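Local structure of glycosyl hydrolase family 2, TIM barrel domain protein (Parabacteroides merdae ATCC 43184, 6DXU) at residues 519-524 with 563-568; 524-529 with 646-651; 591-596 with 612-617; 621-626 with 639-644. The protein probably hydrolyses beta-glucuronides, acting as a family 2 glycoside hydrolase (a beta-glucuronidase) of a human gut bacterium. All coordinates share one frame; numbering follows the deposited sequence.

Contact 1. Residues 519-524 with 563-568. With BCN (bicine), chain L.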
loop_
_atom_site.group_PDB
_atom_site.type_symbol
_atom_site.label_atom_id
_atom_site.label_comp_id
_atom_site.label_asym_id
_atom_site.label_seq_id
_atom_site.Cartn_x
_atom_site.Cartn_y
_atom_site.Cartn_z
ATOM N N SER D 519 29.329 14.850 39.480
ATOM C CA SER D 519 30.646 15.336 39.876
ATOM C C SER D 519 31.562 15.362 38.662
ATOM O O SER D 519 31.722 14.354 37.964
ATOM C CB SER D 519 31.245 14.500 41.015
ATOM O OG SER D 519 31.506 13.150 40.664
ATOM N N HIS D 520 32.104 16.541 38.392
ATOM C CA HIS D 520 33.139 16.755 37.386
ATOM C C HIS D 520 34.423 16.142 37.911
ATOM O O HIS D 520 35.030 16.680 38.843
ATOM C CB HIS D 520 33.263 18.261 37.156
ATOM C CG HIS D 520 34.078 18.661 35.960
ATOM N ND1 HIS D 520 34.037 17.991 34.756
ATOM C CD2 HIS D 520 34.909 19.717 35.772
ATOM C CE1 HIS D 520 34.828 18.597 33.888
ATOM N NE2 HIS D 520 35.380 19.641 34.484
ATOM N N ALA D 521 34.800 14.984 37.364
ATOM C CA ALA D 521 35.907 14.217 37.920
ATOM C C ALA D 521 37.162 15.071 37.982
ATOM O O ALA D 521 37.504 15.752 37.012
ATOM C CB ALA D 521 36.182 12.963 37.091
ATOM N N ARG D 522 37.833 15.039 39.134
ATOM C CA ARG D 522 39.059 15.756 39.477
ATOM C C ARG D 522 38.749 17.154 39.986
ATOM O O ARG D 522 39.689 17.893 40.307
ATOM C CB ARG D 522 40.070 15.846 38.317
ATOM C CG ARG D 522 40.492 14.480 37.788
ATOM C CD ARG D 522 41.390 14.547 36.548
ATOM N NE ARG D 522 41.870 13.201 36.233
ATOM C CZ ARG D 522 42.940 12.642 36.807
ATOM N NH1 ARG D 522 43.657 13.311 37.705
ATOM N NH2 ARG D 522 43.296 11.406 36.488
ATOM N N ARG D 523 37.482 17.552 40.083
ATOM C CA ARG D 523 37.157 18.826 40.712
ATOM C C ARG D 523 36.838 18.610 42.183
ATOM O O ARG D 523 36.026 17.745 42.528
ATOM C CB ARG D 523 35.981 19.509 40.026
ATOM C CG ARG D 523 35.590 20.832 40.670
ATOM C CD ARG D 523 34.349 21.424 40.007
ATOM N NE ARG D 523 34.638 22.013 38.698
ATOM C CZ ARG D 523 33.711 22.339 37.803
ATOM N NH1 ARG D 523 32.422 22.120 38.063
ATOM N NH2 ARG D 523 34.066 22.876 36.637
ATOM N N HIS D 524 37.478 19.396 43.045
ATOM C CA HIS D 524 37.314 19.249 44.478
ATOM C C HIS D 524 37.053 20.615 45.095
ATOM O O HIS D 524 37.160 21.655 44.433
ATOM C CB HIS D 524 38.533 18.547 45.090
ATOM C CG HIS D 524 38.859 17.244 44.424
ATOM N ND1 HIS D 524 38.256 16.054 44.774
ATOM C CD2 HIS D 524 39.717 16.949 43.415
ATOM C CE1 HIS D 524 38.733 15.081 44.016
ATOM N NE2 HIS D 524 39.624 15.597 43.186
ATOM N N TRP D 563 29.390 21.116 41.699
ATOM C CA TRP D 563 29.608 19.876 40.935
ATOM C C TRP D 563 30.974 19.263 41.221
ATOM O O TRP D 563 31.599 18.625 40.353
ATOM C CB TRP D 563 29.405 20.062 39.430
ATOM C CG TRP D 563 27.952 20.249 39.050
ATOM C CD1 TRP D 563 27.002 20.987 39.722
ATOM C CD2 TRP D 563 27.296 19.706 37.899
ATOM N NE1 TRP D 563 25.793 20.916 39.053
ATOM C CE2 TRP D 563 25.954 20.142 37.931
ATOM C CE3 TRP D 563 27.717 18.893 36.842
ATOM C CZ2 TRP D 563 25.025 19.777 36.945
ATOM C CZ3 TRP D 563 26.802 18.531 35.871
ATOM C CH2 TRP D 563 25.471 18.977 35.924
ATOM N N SER D 564 31.473 19.501 42.422
ATOM C CA SER D 564 32.719 18.887 42.823
ATOM C C SER D 564 32.470 17.461 43.283
ATOM O O SER D 564 31.363 17.092 43.680
ATOM C CB SER D 564 33.379 19.681 43.947
ATOM O OG SER D 564 32.621 19.560 45.136
ATOM N N GLU D 565 33.526 16.654 43.221
ATOM C CA GLU D 565 33.463 15.340 43.837
ATOM C C GLU D 565 33.235 15.440 45.338
ATOM O O GLU D 565 32.708 14.507 45.944
ATOM C CB GLU D 565 34.744 14.571 43.563
ATOM C CG GLU D 565 35.076 14.438 42.108
ATOM C CD GLU D 565 35.973 13.249 41.868
ATOM O OE1 GLU D 565 36.993 13.371 41.152
ATOM O OE2 GLU D 565 35.661 12.184 42.416
ATOM N N SER D 566 33.646 16.557 45.950
ATOM C CA SER D 566 33.581 16.686 47.403
ATOM C C SER D 566 32.144 16.658 47.900
ATOM O O SER D 566 31.857 16.071 48.951
ATOM C CB SER D 566 34.285 17.975 47.836
ATOM O OG SER D 566 35.548 18.095 47.182
ATOM N N TYR D 567 31.230 17.281 47.160
ATOM C CA TYR D 567 29.824 17.267 47.551
ATOM C C TYR D 567 29.215 15.877 47.384
ATOM O O TYR D 567 28.537 15.377 48.291
ATOM C CB TYR D 567 29.041 18.295 46.737
ATOM C CG TYR D 567 27.560 18.289 47.052
ATOM C CD1 TYR D 567 27.086 18.828 48.240
ATOM C CD2 TYR D 567 26.640 17.714 46.176
ATOM C CE1 TYR D 567 25.734 18.819 48.545
ATOM C CE2 TYR D 567 25.279 17.694 46.476
ATOM C CZ TYR D 567 24.838 18.246 47.670
ATOM O OH TYR D 567 23.497 18.233 47.994
ATOM N N VAL D 568 29.438 15.231 46.233
ATOM C CA VAL D 568 28.738 13.968 46.002
ATOM C C VAL D 568 29.273 12.880 46.926
ATOM O O VAL D 568 28.530 11.970 47.316
ATOM C CB VAL D 568 28.782 13.543 44.517
ATOM C CG1 VAL D 568 30.098 12.903 44.160
ATOM C CG2 VAL D 568 27.624 12.581 44.223
HETATM N N1 BCN L . 27.435 23.950 36.175
HETATM C C1 BCN L . 27.063 25.341 36.347
HETATM C C2 BCN L . 28.149 26.224 35.737
HETATM O O21 BCN L . 29.254 25.714 35.419
HETATM O O22 BCN L . 27.940 27.455 35.555
HETATM C C3 BCN L . 27.781 23.406 37.484
HETATM C C4 BCN L . 29.186 23.838 37.913
HETATM O O4 BCN L . 30.114 23.511 36.913
HETATM C C5 BCN L . 26.271 23.216 35.677
HETATM C C6 BCN L . 26.346 23.055 34.159
HETATM O O6 BCN L . 27.680 23.213 33.754
HETATM O O HOH W 1 32.962 11.582 42.653
#
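Glu565 keeps its CG beside its own backbone N (chi1 -56°) and runs extended from there, which delivers OE1 to Arg522 N inside the type II beta turn His520-Arg523. The turn belongs to the loop after strand 512-513 of the TIM barrel, and the contact fastens it to the start of helix 565-579. The bond from Arg522 N to Glu565 OE1 is short, 2.7 Å, and nearly straight at 173°, meeting the oxygen on its anti side. Glu565 also donates: its backbone N bonds Arg523 O at 2.8 Å. His520 N adds a bond to Trp563 O of 2.9 Å. The other carboxylate oxygen, Glu565 OE2, accepts from a water 2.8 Å away that also meets Ser519 OG, and it takes the backbone N-H of Glu623 as well. The His524 ring passes the carboxylate at an angle, 27° between planes, its ND1 bonded to Tyr641 and its NE2 to Thr644. Ser564 is the N-cap, its OG accepting weakly from Ser566 N and Tyr567 N and bonded also to Asp562. On the side of the bicine pocket, Arg523 bends at chi3, with NH2 held by Gln793 and the carbonyl of Ala794. Its NH1 donates to bicine O4 at 2.9 Å, while bicine C3 rests over one face of the Trp563 indole, 3.4 Å from CD1.

Contact 2. Residues 524-529 with 646-651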
loop_
_atom_site.group_PDB
_atom_site.type_symbol
_atom_site.label_atom_id
_atom_site.label_comp_id
_atom_site.label_asym_id
_atom_site.label_seq_id
_atom_site.Cartn_x
_atom_site.Cartn_y
_atom_site.Cartn_z
ATOM N N HIS D 524 37.478 19.396 43.045
ATOM C CA HIS D 524 37.314 19.249 44.478
ATOM C C HIS D 524 37.053 20.615 45.095
ATOM O O HIS D 524 37.160 21.655 44.433
ATOM C CB HIS D 524 38.533 18.547 45.090
ATOM C CG HIS D 524 38.859 17.244 44.424
ATOM N ND1 HIS D 524 38.256 16.054 44.774
ATOM C CD2 HIS D 524 39.717 16.949 43.415
ATOM C CE1 HIS D 524 38.733 15.081 44.016
ATOM N NE2 HIS D 524 39.624 15.597 43.186
ATOM N N SER D 525 36.681 20.613 46.374
ATOM C CA SER D 525 36.307 21.855 47.035
ATOM C C SER D 525 36.685 21.794 48.505
ATOM O O SER D 525 36.504 20.764 49.157
ATOM C CB SER D 525 34.805 22.136 46.909
ATOM O OG SER D 525 34.440 23.361 47.535
ATOM N N GLU D 526 37.254 22.892 49.001
ATOM C CA GLU D 526 37.478 23.035 50.436
ATOM C C GLU D 526 36.168 23.251 51.193
ATOM O O GLU D 526 36.132 23.028 52.410
ATOM C CB GLU D 526 38.469 24.173 50.717
ATOM C CG GLU D 526 39.920 23.874 50.301
ATOM C CD GLU D 526 40.582 22.762 51.105
ATOM O OE1 GLU D 526 39.979 22.242 52.074
ATOM O OE2 GLU D 526 41.724 22.394 50.760
ATOM N N ASP D 527 35.120 23.754 50.519
ATOM C CA ASP D 527 33.778 23.871 51.108
ATOM C C ASP D 527 32.715 23.463 50.083
ATOM O O ASP D 527 32.245 24.294 49.293
ATOM C CB ASP D 527 33.527 25.285 51.619
ATOM C CG ASP D 527 32.200 25.416 52.354
ATOM O OD1 ASP D 527 31.471 24.400 52.497
ATOM O OD2 ASP D 527 31.885 26.545 52.786
ATOM N N ALA D 528 32.288 22.200 50.144
ATOM C CA ALA D 528 31.316 21.692 49.177
ATOM C C ALA D 528 29.958 22.367 49.301
ATOM O O ALA D 528 29.170 22.334 48.348
ATOM C CB ALA D 528 31.143 20.182 49.356
ATOM N N PHE D 529 29.664 22.979 50.443
ATOM C CA PHE D 529 28.356 23.563 50.696
ATOM C C PHE D 529 28.372 25.076 50.556
ATOM O O PHE D 529 27.413 25.738 50.967
ATOM C CB PHE D 529 27.879 23.165 52.093
ATOM C CG PHE D 529 27.812 21.684 52.298
ATOM C CD1 PHE D 529 26.873 20.920 51.630
ATOM C CD2 PHE D 529 28.695 21.051 53.157
ATOM C CE1 PHE D 529 26.818 19.549 51.813
ATOM C CE2 PHE D 529 28.642 19.677 53.345
ATOM C CZ PHE D 529 27.702 18.927 52.669
ATOM N N PRO D 646 45.311 17.698 43.637
ATOM C CA PRO D 646 46.753 17.949 43.812
ATOM C C PRO D 646 47.084 19.120 44.732
ATOM O O PRO D 646 48.127 19.109 45.406
ATOM C CB PRO D 646 47.232 18.219 42.380
ATOM C CG PRO D 646 46.041 18.731 41.669
ATOM C CD PRO D 646 44.866 17.972 42.257
ATOM N N VAL D 647 46.214 20.127 44.789
ATOM C CA VAL D 647 46.493 21.349 45.536
ATOM C C VAL D 647 45.299 21.690 46.424
ATOM O O VAL D 647 44.226 22.053 45.920
ATOM C CB VAL D 647 46.832 22.533 44.621
ATOM C CG1 VAL D 647 47.406 23.669 45.461
ATOM C CG2 VAL D 647 47.831 22.118 43.540
ATOM N N ARG D 648 45.489 21.588 47.738
ATOM C CA ARG D 648 44.547 22.112 48.718
ATOM C C ARG D 648 44.878 23.569 49.053
ATOM O O ARG D 648 45.909 24.112 48.636
ATOM C CB ARG D 648 44.565 21.252 49.975
ATOM C CG ARG D 648 43.994 19.861 49.761
ATOM C CD ARG D 648 43.718 19.175 51.108
ATOM N NE ARG D 648 42.525 19.740 51.728
ATOM C CZ ARG D 648 41.844 19.165 52.715
ATOM N NH1 ARG D 648 42.241 17.999 53.204
ATOM N NH2 ARG D 648 40.756 19.759 53.196
ATOM N N TRP D 649 43.992 24.217 49.808
ATOM C CA TRP D 649 44.224 25.626 50.096
ATOM C C TRP D 649 43.538 26.044 51.393
ATOM O O TRP D 649 42.660 25.355 51.918
ATOM C CB TRP D 649 43.776 26.525 48.931
ATOM C CG TRP D 649 42.297 26.573 48.686
ATOM C CD1 TRP D 649 41.405 27.437 49.246
ATOM C CD2 TRP D 649 41.542 25.742 47.789
ATOM N NE1 TRP D 649 40.139 27.189 48.773
ATOM C CE2 TRP D 649 40.193 26.155 47.874
ATOM C CE3 TRP D 649 41.874 24.689 46.929
ATOM C CZ2 TRP D 649 39.172 25.546 47.133
ATOM C CZ3 TRP D 649 40.856 24.089 46.183
ATOM C CH2 TRP D 649 39.521 24.514 46.301
ATOM N N GLY D 650 43.969 27.189 51.905
ATOM C CA GLY D 650 43.426 27.741 53.126
ATOM C C GLY D 650 44.483 28.569 53.830
ATOM O O GLY D 650 45.526 28.884 53.268
ATOM N N GLY D 651 44.204 28.895 55.090
ATOM C CA GLY D 651 45.135 29.690 55.855
ATOM C C GLY D 651 46.317 28.892 56.356
ATOM O O GLY D 651 46.276 27.666 56.488
#
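The indole of Trp649 carries Glu526 on one face: CG sits 3.5 Å from the centroid of the five-membered ring, a CH-pi contact, with the carbonyl O of His524 at the indole edge. The Arg648 guanidinium is met at its edge instead, nearly coplanar with the Glu526 carboxylate (15°). With CG over the indole, the bend at chi2 (-66°) turns the Glu526 carboxylate off the ring to Arg648. Arg648 NH2 then donates to Glu526 OE1 at 2.8 Å and NE to OE2 at 2.9 Å, both almost straight and in the guanidinium plane. OE2 accepts a second N-H, from the backbone N of Trp649 at 3.1 Å, on its anti side but tilted out of the carboxylate plane, and OE1 has a further salt bridge to Lys656. With four donors around one carboxylate, its negative charge is probably well stabilised. This is a side-on bidentate arginine-carboxylate salt bridge, joining a loop of the TIM barrel region to strand 647-649, an outermost strand of the five-stranded mixed sheet.

Contact 3. Residues 591-596 with 612-617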
loop_
_atom_site.group_PDB
_atom_site.type_symbol
_atom_site.label_atom_id
_atom_site.label_comp_id
_atom_site.label_asym_id
_atom_site.label_seq_id
_atom_site.Cartn_x
_atom_site.Cartn_y
_atom_site.Cartn_z
ATOM N N TRP D 591 22.235 6.134 40.488
ATOM C CA TRP D 591 22.205 6.434 39.052
ATOM C C TRP D 591 23.354 7.350 38.638
ATOM O O TRP D 591 23.379 8.520 39.052
ATOM C CB TRP D 591 20.878 7.094 38.637
ATOM C CG TRP D 591 20.899 7.495 37.179
ATOM C CD1 TRP D 591 21.383 8.662 36.643
ATOM C CD2 TRP D 591 20.466 6.695 36.066
ATOM N NE1 TRP D 591 21.266 8.637 35.261
ATOM C CE2 TRP D 591 20.697 7.446 34.888
ATOM C CE3 TRP D 591 19.879 5.432 35.956
ATOM C CZ2 TRP D 591 20.380 6.961 33.622
ATOM C CZ3 TRP D 591 19.560 4.949 34.685
ATOM C CH2 TRP D 591 19.809 5.719 33.539
ATOM N N PRO D 592 24.286 6.921 37.775
ATOM C CA PRO D 592 24.582 5.571 37.307
ATOM C C PRO D 592 25.924 5.129 37.863
ATOM O O PRO D 592 26.577 5.874 38.607
ATOM C CB PRO D 592 24.701 5.756 35.804
ATOM C CG PRO D 592 25.492 7.075 35.730
ATOM C CD PRO D 592 24.982 7.914 36.930
ATOM N N PHE D 593 26.374 3.949 37.444
ATOM C CA PHE D 593 27.721 3.521 37.797
ATOM C C PHE D 593 28.775 4.377 37.100
ATOM O O PHE D 593 29.767 4.792 37.721
ATOM C CB PHE D 593 27.904 2.053 37.431
ATOM C CG PHE D 593 29.232 1.492 37.829
ATOM C CD1 PHE D 593 29.599 1.441 39.160
ATOM C CD2 PHE D 593 30.101 0.992 36.873
ATOM C CE1 PHE D 593 30.817 0.904 39.540
ATOM C CE2 PHE D 593 31.311 0.451 37.237
ATOM C CZ PHE D 593 31.677 0.400 38.575
ATOM N N LYS D 594 28.600 4.614 35.797
ATOM C CA LYS D 594 29.631 5.228 34.970
ATOM C C LYS D 594 29.062 6.410 34.200
ATOM O O LYS D 594 27.948 6.327 33.660
ATOM C CB LYS D 594 30.227 4.195 33.997
ATOM C CG LYS D 594 31.395 4.704 33.163
ATOM C CD LYS D 594 31.912 3.624 32.230
ATOM C CE LYS D 594 30.996 3.522 30.986
ATOM N NZ LYS D 594 31.272 2.287 30.169
ATOM N N ASP D 595 29.828 7.514 34.154
ATOM C CA ASP D 595 29.469 8.652 33.296
ATOM C C ASP D 595 29.094 8.161 31.903
ATOM O O ASP D 595 29.748 7.265 31.356
ATOM C CB ASP D 595 30.647 9.633 33.159
ATOM C CG ASP D 595 30.920 10.457 34.425
ATOM O OD1 ASP D 595 30.156 10.390 35.418
ATOM O OD2 ASP D 595 31.932 11.191 34.408
ATOM N N PHE D 596 28.061 8.773 31.311
ATOM C CA PHE D 596 27.603 8.398 29.982
ATOM C C PHE D 596 27.123 9.637 29.242
ATOM O O PHE D 596 26.744 10.647 29.844
ATOM C CB PHE D 596 26.471 7.367 30.035
ATOM C CG PHE D 596 25.222 7.894 30.664
ATOM C CD1 PHE D 596 24.224 8.482 29.894
ATOM C CD2 PHE D 596 25.057 7.828 32.037
ATOM C CE1 PHE D 596 23.074 8.979 30.486
ATOM C CE2 PHE D 596 23.921 8.334 32.644
ATOM C CZ PHE D 596 22.914 8.905 31.855
ATOM N N LYS D 612 27.036 11.964 36.710
ATOM C CA LYS D 612 26.696 11.422 38.022
ATOM C C LYS D 612 27.414 10.121 38.344
ATOM O O LYS D 612 27.286 9.621 39.468
ATOM C CB LYS D 612 25.183 11.198 38.103
ATOM C CG LYS D 612 24.381 12.475 38.095
ATOM C CD LYS D 612 22.876 12.162 38.157
ATOM C CE LYS D 612 22.056 13.434 38.218
ATOM N NZ LYS D 612 22.225 14.287 37.016
ATOM N N GLY D 613 28.169 9.553 37.406
ATOM C CA GLY D 613 28.795 8.276 37.666
ATOM C C GLY D 613 29.776 8.350 38.821
ATOM O O GLY D 613 30.252 9.416 39.195
ATOM N N VAL D 614 30.034 7.188 39.429
ATOM C CA VAL D 614 31.152 7.066 40.355
ATOM C C VAL D 614 32.387 6.576 39.633
ATOM O O VAL D 614 33.455 6.421 40.245
ATOM C CB VAL D 614 30.773 6.165 41.549
ATOM C CG1 VAL D 614 29.537 6.713 42.219
ATOM C CG2 VAL D 614 30.575 4.717 41.120
ATOM N N VAL D 615 32.273 6.343 38.335
ATOM C CA VAL D 615 33.383 5.972 37.476
ATOM C C VAL D 615 33.313 6.859 36.244
ATOM O O VAL D 615 32.217 7.170 35.760
ATOM C CB VAL D 615 33.305 4.476 37.108
ATOM C CG1 VAL D 615 34.400 4.111 36.137
ATOM C CG2 VAL D 615 33.395 3.615 38.392
ATOM N N GLU D 616 34.476 7.297 35.753
ATOM C CA GLU D 616 34.506 8.097 34.533
ATOM C C GLU D 616 34.216 7.219 33.316
ATOM O O GLU D 616 34.315 5.989 33.360
ATOM C CB GLU D 616 35.873 8.778 34.356
ATOM C CG GLU D 616 36.295 9.714 35.522
ATOM C CD GLU D 616 37.630 10.402 35.238
ATOM O OE1 GLU D 616 37.731 11.071 34.189
ATOM O OE2 GLU D 616 38.578 10.251 36.041
ATOM N N ARG D 617 33.895 7.880 32.203
ATOM C CA ARG D 617 33.445 7.188 31.001
ATOM C C ARG D 617 34.529 6.303 30.395
ATOM O O ARG D 617 34.220 5.475 29.528
ATOM C CB ARG D 617 32.929 8.231 29.988
ATOM C CG ARG D 617 32.075 7.676 28.861
ATOM C CD ARG D 617 31.419 8.814 28.063
ATOM N NE ARG D 617 30.663 8.348 26.899
ATOM C CZ ARG D 617 31.053 8.532 25.639
ATOM N NH1 ARG D 617 32.197 9.174 25.370
ATOM N NH2 ARG D 617 30.298 8.077 24.643
HETATM O O HOH W 2 33.571 10.835 32.361
#
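Lys594 and Val615 form a single beta bridge between the loop leaving strand 587-589 of the TIM barrel and the loop leading to helix 623-632. Asp595 N donates to Val615 O at 2.9 Å, while Phe593 O takes two weak bonds, from Val614 N and Val615 N. The Asp595 side chain reaches across to 612-617: OD1 accepts weakly from Gly613 N and forms a salt bridge with Lys622, and OD2 receives a water that is the acceptor of Arg617 N. A side chain on Gly613 would run into Lys594 C and Asp595 N, so the glycine lets the backbones close up. Gly613 CA makes a CA-H...O contact of 3.4 Å to Pro592 O, a buried carbonyl without a conventional partner. Phe593 CB points away, but CG anti to the backbone N (chi1 -176°) brings the ring beside Val614 and Val615, with Val615 CG2 over one face, 3.6 Å from CZ. Replacing Phe593 by an alanine would probably strip Val615 CG2 of its aromatic cover and open a gap toward Met354 and Met355. Beside Lys612 CB runs the cis peptide Trp591-Pro592, reminiscent of that after the last-strand tryptophan in clan A glycoside hydrolases.

Contact 4. Residues 621-626 with 639-644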
loop_
_atom_site.group_PDB
_atom_site.type_symbol
_atom_site.label_atom_id
_atom_site.label_comp_id
_atom_site.label_asym_id
_atom_site.label_seq_id
_atom_site.Cartn_x
_atom_site.Cartn_y
_atom_site.Cartn_z
ATOM N N PRO D 621 38.119 5.248 38.094
ATOM C CA PRO D 621 37.251 5.442 39.260
ATOM C C PRO D 621 37.326 6.876 39.759
ATOM O O PRO D 621 38.396 7.490 39.780
ATOM C CB PRO D 621 37.823 4.464 40.296
ATOM C CG PRO D 621 38.773 3.580 39.549
ATOM C CD PRO D 621 39.242 4.336 38.374
ATOM N N LYS D 622 36.175 7.406 40.161
ATOM C CA LYS D 622 36.116 8.669 40.882
ATOM C C LYS D 622 36.287 8.413 42.377
ATOM O O LYS D 622 36.277 7.272 42.838
ATOM C CB LYS D 622 34.794 9.390 40.615
ATOM C CG LYS D 622 34.544 9.769 39.152
ATOM C CD LYS D 622 33.356 10.708 39.051
ATOM C CE LYS D 622 32.762 10.747 37.653
ATOM N NZ LYS D 622 31.498 11.549 37.648
ATOM N N GLU D 623 36.412 9.490 43.150
ATOM C CA GLU D 623 36.564 9.306 44.595
ATOM C C GLU D 623 35.340 8.614 45.190
ATOM O O GLU D 623 35.461 7.855 46.164
ATOM C CB GLU D 623 36.799 10.651 45.287
ATOM C CG GLU D 623 37.969 11.463 44.720
ATOM C CD GLU D 623 39.315 11.169 45.379
ATOM O OE1 GLU D 623 39.380 10.430 46.389
ATOM O OE2 GLU D 623 40.323 11.690 44.870
ATOM N N SER D 624 34.166 8.819 44.579
ATOM C CA SER D 624 32.913 8.265 45.083
ATOM C C SER D 624 32.852 6.746 44.976
ATOM O O SER D 624 32.107 6.110 45.732
ATOM C CB SER D 624 31.736 8.886 44.322
ATOM O OG SER D 624 32.042 9.031 42.935
ATOM N N TYR D 625 33.613 6.149 44.057
ATOM C CA TYR D 625 33.663 4.693 43.970
ATOM C C TYR D 625 34.080 4.084 45.299
ATOM O O TYR D 625 33.516 3.072 45.738
ATOM C CB TYR D 625 34.631 4.282 42.860
ATOM C CG TYR D 625 34.840 2.784 42.682
ATOM C CD1 TYR D 625 35.822 2.113 43.388
ATOM C CD2 TYR D 625 34.063 2.053 41.784
ATOM C CE1 TYR D 625 36.023 0.753 43.222
ATOM C CE2 TYR D 625 34.255 0.699 41.600
ATOM C CZ TYR D 625 35.237 0.052 42.331
ATOM O OH TYR D 625 35.445 -1.291 42.163
ATOM N N TYR D 626 35.048 4.707 45.970
ATOM C CA TYR D 626 35.568 4.146 47.215
ATOM C C TYR D 626 34.607 4.334 48.374
ATOM O O TYR D 626 34.682 3.576 49.354
ATOM C CB TYR D 626 36.929 4.772 47.514
ATOM C CG TYR D 626 37.859 4.508 46.365
ATOM C CD1 TYR D 626 38.488 3.277 46.238
ATOM C CD2 TYR D 626 38.031 5.441 45.361
ATOM C CE1 TYR D 626 39.311 3.009 45.161
ATOM C CE2 TYR D 626 38.848 5.183 44.290
ATOM C CZ TYR D 626 39.480 3.971 44.193
ATOM O OH TYR D 626 40.296 3.720 43.116
ATOM N N HIS D 639 41.051 4.151 51.526
ATOM C CA HIS D 639 41.177 5.176 50.490
ATOM C C HIS D 639 41.093 6.547 51.133
ATOM O O HIS D 639 40.024 6.941 51.612
ATOM C CB HIS D 639 40.091 5.034 49.417
ATOM C CG HIS D 639 40.192 6.061 48.328
ATOM N ND1 HIS D 639 40.961 5.873 47.200
ATOM C CD2 HIS D 639 39.636 7.291 48.203
ATOM C CE1 HIS D 639 40.872 6.941 46.425
ATOM N NE2 HIS D 639 40.076 7.816 47.013
ATOM N N ILE D 640 42.212 7.271 51.144
ATOM C CA ILE D 640 42.187 8.676 51.532
ATOM C C ILE D 640 41.515 9.481 50.432
ATOM O O ILE D 640 41.911 9.398 49.260
ATOM C CB ILE D 640 43.612 9.209 51.762
ATOM C CG1 ILE D 640 44.379 8.357 52.789
ATOM C CG2 ILE D 640 43.536 10.668 52.174
ATOM C CD1 ILE D 640 45.908 8.462 52.618
ATOM N N TYR D 641 40.519 10.294 50.800
ATOM C CA TYR D 641 39.893 11.154 49.803
ATOM C C TYR D 641 40.914 12.157 49.288
ATOM O O TYR D 641 41.625 12.795 50.073
ATOM C CB TYR D 641 38.665 11.881 50.376
ATOM C CG TYR D 641 38.084 12.902 49.414
ATOM C CD1 TYR D 641 37.146 12.534 48.444
ATOM C CD2 TYR D 641 38.486 14.233 49.460
ATOM C CE1 TYR D 641 36.635 13.470 47.555
ATOM C CE2 TYR D 641 37.979 15.168 48.575
ATOM C CZ TYR D 641 37.051 14.782 47.629
ATOM O OH TYR D 641 36.550 15.723 46.761
ATOM N N GLY D 642 40.983 12.293 47.962
ATOM C CA GLY D 642 41.810 13.320 47.352
ATOM C C GLY D 642 42.934 12.792 46.486
ATOM O O GLY D 642 43.942 13.475 46.289
ATOM N N HIS D 643 42.783 11.580 45.945
ATOM C CA HIS D 643 43.803 11.074 45.029
ATOM C C HIS D 643 43.973 11.971 43.806
ATOM O O HIS D 643 45.093 12.111 43.300
ATOM C CB HIS D 643 43.459 9.652 44.596
ATOM C CG HIS D 643 43.881 8.606 45.577
ATOM N ND1 HIS D 643 44.783 7.614 45.264
ATOM C CD2 HIS D 643 43.545 8.413 46.875
ATOM C CE1 HIS D 643 44.972 6.841 46.320
ATOM N NE2 HIS D 643 44.230 7.303 47.311
ATOM N N THR D 644 42.892 12.602 43.325
ATOM C CA THR D 644 42.952 13.490 42.165
ATOM C C THR D 644 42.852 14.955 42.567
ATOM O O THR D 644 42.379 15.783 41.791
ATOM C CB THR D 644 41.845 13.171 41.150
ATOM O OG1 THR D 644 40.551 13.330 41.763
ATOM C CG2 THR D 644 41.996 11.747 40.623
#
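Glu623 OE1 is gripped by two donors that reach it from opposite faces of the carboxylate plane: His639 NE2 at 2.8 Å and the backbone N of Gly642 at 2.9 Å. Both lie well out of that plane, yet each bond is close to straight, and the oxygen sits in the plane of the imidazole ring. The hydrogen of this His-carboxylate pair is on NE2. A bend at chi2 (-89°) turns the carboxylate across the loop, bringing OE2 to Thr644 N at 3.1 Å, met nearly head-on to the C-O bond. Through these bonds Glu623, in the segment leading into the helix that carries Tyr626, collects backbone N-H groups of the loop after strand 638-640, the edge strand of a three-stranded antiparallel sheet, joining the helix to this sheet. An alanine in place of Glu623 would probably leave His639 NE2 and the amides of Gly642 and Thr644 without their acceptor and set the imidazole freer to turn. Three residues on, Tyr626 lies on the same imidazole in an offset stack, centroids 3.8 Å apart and planes only 3° from parallel. Tyr625 covers the opposite face of the Tyr626 ring. Tyr641 packs CE1 against Glu623 CB at 3.6 Å, and its hydroxyl is hydrogen-bonded to Ser566 as well as to His524.

Followed from the N terminus, the loop 519-529 after barrel strand 512-513 comes first and takes part in two contacts. Contact 1 closes a loop of about 40 residues when 563-568 returns to it at the start of helix 565-579; contact 2 closes a much longer one, of 116 residues, at strand 647-649, crosses contact 1, and shares His524 with it. Contacts 3 and 4 follow one another in series, both nested within the loop of contact 2. Contact 4 touches all three of the others. Contacts 1 and 3 hold barrel loops to helix 565-579 and to the segment before helix 623-632, while contacts 2 and 4 carry on to strands 647-649 and 638-640.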